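Local coordinates for protein putative enoyl-CoA hydratase/isomerase (PDB 4MI2) that belongs to the enoyl-CoA hydratase/isomerase (crotonase) family and probably isomerises an epoxidised phenylacetyl-CoA intermediate of phenylacetate degradation, at residues Thr88-Glu91 with His92-Val96; Thr179-Trp183 with Gly184-Glu188; Ser238-Gln241 with Arg242-Ala245. All coordinates share one frame; numbering follows the deposited sequence.

Interaction 1: residues Thr88-Glu91 with His92-Val96; sequences TVRE and HYNPV
T88 and H92 meet twice, through side chains and through backbone, and this is where the contact is tightest. T88 OG1 lies 2.7 Å from H92 ND1 and reaches the imidazole at its edge, the two side chains crossing at about a right angle; the geometry leaves open which of them donates. With OG1 anti to the backbone N (chi1 -167°), the hydroxyl faces the ring and also bonds K37 NZ, while CG2 turns to the edge of the Y93 ring, 3.9 Å from CE1. T88 O is gripped by two donors, H92 N at 2.7 Å and Y93 N at 3.1 Å. The second of these bonds, together with N94 N to V89 O at 2.8 Å, spans five residues instead of four. Helix 87-102 therefore widens here into a pi-type turn, and P95, whose ring nitrogen carries no hydrogen, sets its CD 3.4 Å from R90 O, where the helix kinks. On the buried flank, Y93 ends in a hydrogen bond from its OH to Q69 OE1. R90 leaves for the subunit interface, where its NH1 bonds S238 OG of the second subunit. The solvent side, at E91, is looser. E91 is extended and runs alongside H92, placing CG over the ring centre in a CH-pi contact 3.8 Å from the centroid; its carboxylate stacks on the imidazole with the planes 22° apart.

Interaction 2: residues Thr179-Trp183 with Gly184-Glu188; sequences TAHTW and GLVHE
A180 and L185 meet through both backbone and side chains near the C-terminal end of helix 177-183. Among the main-chain bonds, L185 N reaches back to A180 O at 2.8 Å and G184 N to H181 O at 3.1 Å. These two bonds, with the positive phi of G184 (85°), define a Schellman motif. The geometry of the pair differs: L185 N sits only slightly off the carbonyl plane of A180, whereas G184 N stands well above that of H181. A weak third bond, V186 N to A180 O, carries the turn onward. The apolar contacts lie on the inner side, with A180 CB 4.0 Å from L185 CB and 4.1 Å from V186 CG2; F137 and I175 cover the same patch. Polar side-chain contact falls to H181. Its CG is anti to the backbone N (chi1 -166°), which swings the imidazole along the outgoing chain until NE2 donates a weak, bent bond to H187 O at 3.1 Å, met at the ring edge. Solvent supplies the last kind of contact: one water donates to V186 O at 3.0 Å and to H181 O at a doubtfully short 2.5 Å, lying over a face of the H181 ring, towards its rim. A180 O and H181 O thus take amides from the outgoing loop, whose carbonyls H187 O and V186 O are tied back to the last turn by the histidine and, through the water, by H181 O.

Interaction 3: residues Ser238-Gln241 with Arg242-Ala245; sequences SAQQ and RLGA
R242 folds back over S238 and A239, one turn earlier on helix 229-244, and its side chain can be followed atom by atom. CB sits 3.7 Å from A239 O and equally near S238 O, the carbonyl that also accepts the R242 backbone N-H at 3.1 Å. CG, anti to its own carbonyl carbon (chi1 -75°), lies 3.5 Å from that same S238 O. A bend further out (chi3 -65°) turns the chain back along the helix, so that the guanidinium lies with one face on the backbone: S238 O and the CA of A239 are both under that face, towards its rim. NE makes a salt bridge with E216 of helix 211-223, which would help to fix the rotation of the flat group. At the tip, NH1 approaches S238 CB at 3.6 Å and NH2 approaches A239 CA at 3.4 Å, both van der Waals contacts. On a different flank L243 lays CG 3.4 Å from A239 O, the acceptor of its own amide, and packs on A213 and E216. G244 N bonds Q240 O at 2.8 Å. The amide of Q240 bonds A147 and D149 of the third subunit, and that of Q241 bonds M86 and D87 there. Such a pattern, one flank on a neighbouring helix and another on the next subunit, fits the C-terminal helical region of crotonase-fold enzymes, which commonly builds the trimer interface.

Within one chain the three contacts are well separated: centre to centre, interactions 1 and 2 are about 27 Å apart, on opposite sides of the chain's centre, interactions 1 and 3 about 36 Å, and interactions 2 and 3 about 33 Å. No two come closer than about 17 Å between nearest atoms. The trimer brings two of them together. R90 of interaction 1 bonds S238 of the second subunit, and S238 of interaction 3 bonds R90 of the third, so 88-96 and 238-245 face each other across the subunit interface. D149 extends this link, packing on V89 in its own chain and bonding Q240 of a neighbour. Interaction 2 touches the third subunit separately, chiefly through H187, whose NE2 bonds S163 O there.

Interaction 1: residues Thr88-Glu91 with His92-Val96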
loop_
_atom_site.group_PDB
_atom_site.type_symbol
_atom_site.label_atom_id
_atom_site.label_comp_id
_atom_site.label_asym_id
_atom_site.label_seq_id
_atom_site.Cartn_x
_atom_site.Cartn_y
_atom_site.Cartn_z
ATOM N N THR B 88 27.388 -14.648 0.314
ATOM C CA THR B 88 27.470 -13.333 0.924
ATOM C C THR B 88 26.106 -12.740 1.331
ATOM O O THR B 88 26.036 -11.966 2.289
ATOM C CB THR B 88 28.236 -12.356 0.007
ATOM O OG1 THR B 88 28.559 -11.179 0.745
ATOM C CG2 THR B 88 27.426 -11.999 -1.240
ATOM N N VAL B 89 25.035 -13.110 0.628
ATOM C CA VAL B 89 23.691 -12.640 0.988
ATOM C C VAL B 89 23.354 -13.073 2.415
ATOM O O VAL B 89 22.875 -12.282 3.230
ATOM C CB VAL B 89 22.594 -13.145 0.008
ATOM C CG1 VAL B 89 21.224 -12.628 0.426
ATOM C CG2 VAL B 89 22.895 -12.698 -1.420
ATOM N N ARG B 90 23.645 -14.330 2.712
ATOM C CA ARG B 90 23.343 -14.913 4.007
ATOM C C ARG B 90 24.372 -14.487 5.070
ATOM O O ARG B 90 24.022 -14.185 6.210
ATOM C CB ARG B 90 23.303 -16.440 3.865
ATOM C CG ARG B 90 22.163 -17.110 4.597
ATOM C CD ARG B 90 22.208 -18.610 4.391
ATOM N NE ARG B 90 21.550 -19.050 3.161
ATOM C CZ ARG B 90 20.235 -19.213 3.022
ATOM N NH1 ARG B 90 19.743 -19.648 1.867
ATOM N NH2 ARG B 90 19.402 -18.942 4.022
ATOM N N GLU B 91 25.639 -14.447 4.678
ATOM C CA GLU B 91 26.744 -14.127 5.587
ATOM C C GLU B 91 26.881 -12.625 5.888
ATOM O O GLU B 91 27.250 -12.260 6.989
ATOM C CB GLU B 91 28.057 -14.670 4.985
ATOM C CG GLU B 91 29.322 -14.389 5.792
ATOM C CD GLU B 91 30.601 -14.927 5.134
ATOM O OE1 GLU B 91 30.530 -15.617 4.086
ATOM O OE2 GLU B 91 31.695 -14.660 5.691
ATOM N N HIS B 92 26.601 -11.759 4.917
ATOM C CA HIS B 92 26.870 -10.319 5.064
ATOM C C HIS B 92 25.648 -9.416 4.965
ATOM O O HIS B 92 25.412 -8.589 5.841
ATOM C CB HIS B 92 27.881 -9.863 4.015
ATOM C CG HIS B 92 29.213 -10.513 4.157
ATOM N ND1 HIS B 92 29.722 -11.381 3.215
ATOM C CD2 HIS B 92 30.129 -10.450 5.151
ATOM C CE1 HIS B 92 30.912 -11.802 3.612
ATOM N NE2 HIS B 92 31.179 -11.255 4.786
ATOM N N TYR B 93 24.884 -9.563 3.888
ATOM C CA TYR B 93 23.764 -8.661 3.628
ATOM C C TYR B 93 22.623 -8.851 4.618
ATOM O O TYR B 93 22.104 -7.881 5.165
ATOM C CB TYR B 93 23.274 -8.817 2.187
ATOM C CG TYR B 93 24.242 -8.232 1.186
ATOM C CD1 TYR B 93 25.048 -9.049 0.393
ATOM C CD2 TYR B 93 24.366 -6.858 1.051
ATOM C CE1 TYR B 93 25.938 -8.507 -0.517
ATOM C CE2 TYR B 93 25.247 -6.306 0.140
ATOM C CZ TYR B 93 26.028 -7.134 -0.640
ATOM O OH TYR B 93 26.909 -6.580 -1.530
ATOM N N ASN B 94 22.252 -10.099 4.870
ATOM C CA ASN B 94 21.180 -10.379 5.809
ATOM C C ASN B 94 21.444 -9.792 7.212
ATOM O O ASN B 94 20.598 -9.067 7.726
ATOM C CB ASN B 94 20.810 -11.876 5.804
ATOM C CG ASN B 94 20.045 -12.284 4.538
ATOM O OD1 ASN B 94 19.780 -11.456 3.669
ATOM N ND2 ASN B 94 19.661 -13.560 4.446
ATOM N N PRO B 95 22.622 -10.046 7.816
ATOM C CA PRO B 95 22.881 -9.393 9.116
ATOM C C PRO B 95 22.827 -7.851 9.079
ATOM O O PRO B 95 22.345 -7.227 10.029
ATOM C CB PRO B 95 24.293 -9.873 9.490
ATOM C CG PRO B 95 24.488 -11.141 8.728
ATOM C CD PRO B 95 23.657 -11.036 7.470
ATOM N N VAL B 96 23.317 -7.258 7.993
ATOM C CA VAL B 96 23.263 -5.800 7.811
ATOM C C VAL B 96 21.820 -5.275 7.857
ATOM O O VAL B 96 21.525 -4.309 8.571
ATOM C CB VAL B 96 23.966 -5.371 6.496
ATOM C CG1 VAL B 96 23.558 -3.971 6.055
ATOM C CG2 VAL B 96 25.471 -5.433 6.676
#

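Interaction 2: residues Thr179-Trp183 with Gly184-Glu188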
loop_
_atom_site.group_PDB
_atom_site.type_symbol
_atom_site.label_atom_id
_atom_site.label_comp_id
_atom_site.label_asym_id
_atom_site.label_seq_id
_atom_site.Cartn_x
_atom_site.Cartn_y
_atom_site.Cartn_z
ATOM N N THR B 179 10.918 11.641 -10.175
ATOM C CA THR B 179 10.048 10.467 -10.245
ATOM C C THR B 179 9.994 9.753 -8.881
ATOM O O THR B 179 8.914 9.409 -8.394
ATOM C CB THR B 179 10.532 9.474 -11.309
ATOM O OG1 THR B 179 10.715 10.157 -12.547
ATOM C CG2 THR B 179 9.516 8.344 -11.504
ATOM N N ALA B 180 11.161 9.553 -8.270
ATOM C CA ALA B 180 11.257 8.945 -6.950
ATOM C C ALA B 180 10.446 9.716 -5.918
ATOM O O ALA B 180 9.799 9.128 -5.059
ATOM C CB ALA B 180 12.713 8.866 -6.516
ATOM N N HIS B 181 10.503 11.039 -5.998
ATOM C CA HIS B 181 9.732 11.891 -5.102
ATOM C C HIS B 181 8.226 11.712 -5.323
ATOM O O HIS B 181 7.483 11.451 -4.388
ATOM C CB HIS B 181 10.120 13.358 -5.283
ATOM C CG HIS B 181 9.624 14.240 -4.182
ATOM N ND1 HIS B 181 8.708 15.246 -4.391
ATOM C CD2 HIS B 181 9.888 14.238 -2.853
ATOM C CE1 HIS B 181 8.446 15.843 -3.240
ATOM N NE2 HIS B 181 9.144 15.245 -2.290
ATOM N N THR B 182 7.779 11.832 -6.565
ATOM C CA THR B 182 6.360 11.648 -6.864
ATOM C C THR B 182 5.864 10.270 -6.415
ATOM O O THR B 182 4.772 10.158 -5.863
ATOM C CB THR B 182 6.066 11.834 -8.366
ATOM O OG1 THR B 182 6.626 13.074 -8.818
ATOM C CG2 THR B 182 4.567 11.835 -8.628
ATOM N N TRP B 183 6.674 9.234 -6.638
ATOM C CA TRP B 183 6.300 7.850 -6.287
ATOM C C TRP B 183 6.334 7.534 -4.783
ATOM O O TRP B 183 5.806 6.502 -4.349
ATOM C CB TRP B 183 7.207 6.861 -7.012
ATOM C CG TRP B 183 6.957 6.724 -8.467
ATOM C CD1 TRP B 183 6.149 7.511 -9.253
ATOM C CD2 TRP B 183 7.544 5.757 -9.340
ATOM N NE1 TRP B 183 6.187 7.071 -10.558
ATOM C CE2 TRP B 183 7.034 5.996 -10.638
ATOM C CE3 TRP B 183 8.435 4.696 -9.150
ATOM C CZ2 TRP B 183 7.402 5.221 -11.744
ATOM C CZ3 TRP B 183 8.802 3.925 -10.255
ATOM C CH2 TRP B 183 8.283 4.194 -11.532
ATOM N N GLY B 184 6.967 8.409 -4.001
ATOM C CA GLY B 184 7.113 8.228 -2.553
ATOM C C GLY B 184 8.304 7.370 -2.147
ATOM O O GLY B 184 8.357 6.875 -1.026
ATOM N N LEU B 185 9.250 7.187 -3.065
ATOM C CA LEU B 185 10.479 6.456 -2.783
ATOM C C LEU B 185 11.403 7.267 -1.873
ATOM O O LEU B 185 12.188 6.693 -1.124
ATOM C CB LEU B 185 11.213 6.115 -4.078
ATOM C CG LEU B 185 12.408 5.157 -3.924
ATOM C CD1 LEU B 185 11.934 3.751 -3.582
ATOM C CD2 LEU B 185 13.263 5.123 -5.179
ATOM N N VAL B 186 11.328 8.591 -1.967
ATOM C CA VAL B 186 12.084 9.478 -1.082
ATOM C C VAL B 186 11.157 10.576 -0.565
ATOM O O VAL B 186 10.140 10.879 -1.193
ATOM C CB VAL B 186 13.315 10.105 -1.791
ATOM C CG1 VAL B 186 14.270 9.014 -2.256
ATOM C CG2 VAL B 186 12.903 10.995 -2.962
ATOM N N HIS B 187 11.510 11.170 0.570
ATOM C CA HIS B 187 10.672 12.205 1.176
ATOM C C HIS B 187 10.931 13.592 0.605
ATOM O O HIS B 187 10.041 14.425 0.594
ATOM C CB HIS B 187 10.874 12.234 2.684
ATOM C CG HIS B 187 10.439 10.978 3.361
ATOM N ND1 HIS B 187 11.192 9.822 3.346
ATOM C CD2 HIS B 187 9.313 10.685 4.052
ATOM C CE1 HIS B 187 10.556 8.876 4.005
ATOM N NE2 HIS B 187 9.415 9.374 4.446
ATOM N N GLU B 188 12.150 13.826 0.137
ATOM C CA GLU B 188 12.594 15.165 -0.240
ATOM C C GLU B 188 13.695 15.074 -1.287
ATOM O O GLU B 188 14.550 14.187 -1.230
ATOM C CB GLU B 188 13.125 15.898 1.003
ATOM C CG GLU B 188 13.435 17.384 0.816
ATOM C CD GLU B 188 12.266 18.299 1.136
ATOM O OE1 GLU B 188 11.101 17.836 1.071
ATOM O OE2 GLU B 188 12.512 19.486 1.460
HETATM O O HOH W 1 7.448 12.004 -1.901
#

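Interaction 3: residues Ser238-Gln241 with Arg242-Ala245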
loop_
_atom_site.group_PDB
_atom_site.type_symbol
_atom_site.label_atom_id
_atom_site.label_comp_id
_atom_site.label_asym_id
_atom_site.label_seq_id
_atom_site.Cartn_x
_atom_site.Cartn_y
_atom_site.Cartn_z
ATOM N N SER B 238 -1.034 0.457 25.445
ATOM C CA SER B 238 0.122 0.153 26.290
ATOM C C SER B 238 1.247 1.142 26.066
ATOM O O SER B 238 1.885 1.596 27.032
ATOM C CB SER B 238 0.628 -1.265 26.049
ATOM O OG SER B 238 -0.345 -2.179 26.506
ATOM N N ALA B 239 1.490 1.465 24.801
ATOM C CA ALA B 239 2.533 2.410 24.438
ATOM C C ALA B 239 2.212 3.812 24.953
ATOM O O ALA B 239 3.094 4.496 25.458
ATOM C CB ALA B 239 2.732 2.428 22.927
ATOM N N GLN B 240 0.959 4.234 24.827
ATOM C CA GLN B 240 0.559 5.545 25.332
ATOM C C GLN B 240 0.687 5.642 26.852
ATOM O O GLN B 240 1.050 6.699 27.377
ATOM C CB GLN B 240 -0.871 5.902 24.915
ATOM C CG GLN B 240 -1.087 6.053 23.417
ATOM C CD GLN B 240 -0.361 7.239 22.815
ATOM O OE1 GLN B 240 0.865 7.265 22.741
ATOM N NE2 GLN B 240 -1.125 8.218 22.356
ATOM N N GLN B 241 0.389 4.548 27.552
ATOM C CA GLN B 241 0.465 4.543 29.013
ATOM C C GLN B 241 1.917 4.687 29.454
ATOM O O GLN B 241 2.211 5.428 30.386
ATOM C CB GLN B 241 -0.173 3.273 29.599
ATOM C CG GLN B 241 -0.431 3.300 31.104
ATOM C CD GLN B 241 -1.727 4.007 31.495
ATOM O OE1 GLN B 241 -1.790 5.244 31.524
ATOM N NE2 GLN B 241 -2.764 3.223 31.836
ATOM N N ARG B 242 2.825 4.000 28.760
ATOM C CA ARG B 242 4.260 4.083 29.056
ATOM C C ARG B 242 4.830 5.491 28.807
ATOM O O ARG B 242 5.695 5.975 29.561
ATOM C CB ARG B 242 5.042 3.080 28.217
ATOM C CG ARG B 242 4.930 1.633 28.667
ATOM C CD ARG B 242 5.957 0.758 27.950
ATOM N NE ARG B 242 5.737 0.677 26.503
ATOM C CZ ARG B 242 4.925 -0.193 25.891
ATOM N NH1 ARG B 242 4.221 -1.082 26.584
ATOM N NH2 ARG B 242 4.814 -0.173 24.567
ATOM N N LEU B 243 4.348 6.139 27.748
ATOM C CA LEU B 243 4.798 7.486 27.397
ATOM C C LEU B 243 4.146 8.546 28.270
ATOM O O LEU B 243 4.737 9.595 28.504
ATOM C CB LEU B 243 4.517 7.777 25.922
ATOM C CG LEU B 243 5.398 6.970 24.977
ATOM C CD1 LEU B 243 4.926 7.136 23.541
ATOM C CD2 LEU B 243 6.853 7.385 25.140
ATOM N N GLY B 244 2.939 8.260 28.753
ATOM C CA GLY B 244 2.209 9.168 29.615
ATOM C C GLY B 244 2.943 9.444 30.910
ATOM O O GLY B 244 2.783 10.505 31.501
ATOM N N ALA B 245 3.744 8.478 31.344
ATOM C CA ALA B 245 4.505 8.582 32.581
ATOM C C ALA B 245 5.948 9.033 32.355
ATOM O O ALA B 245 6.697 9.163 33.323
ATOM C CB ALA B 245 4.491 7.241 33.307
#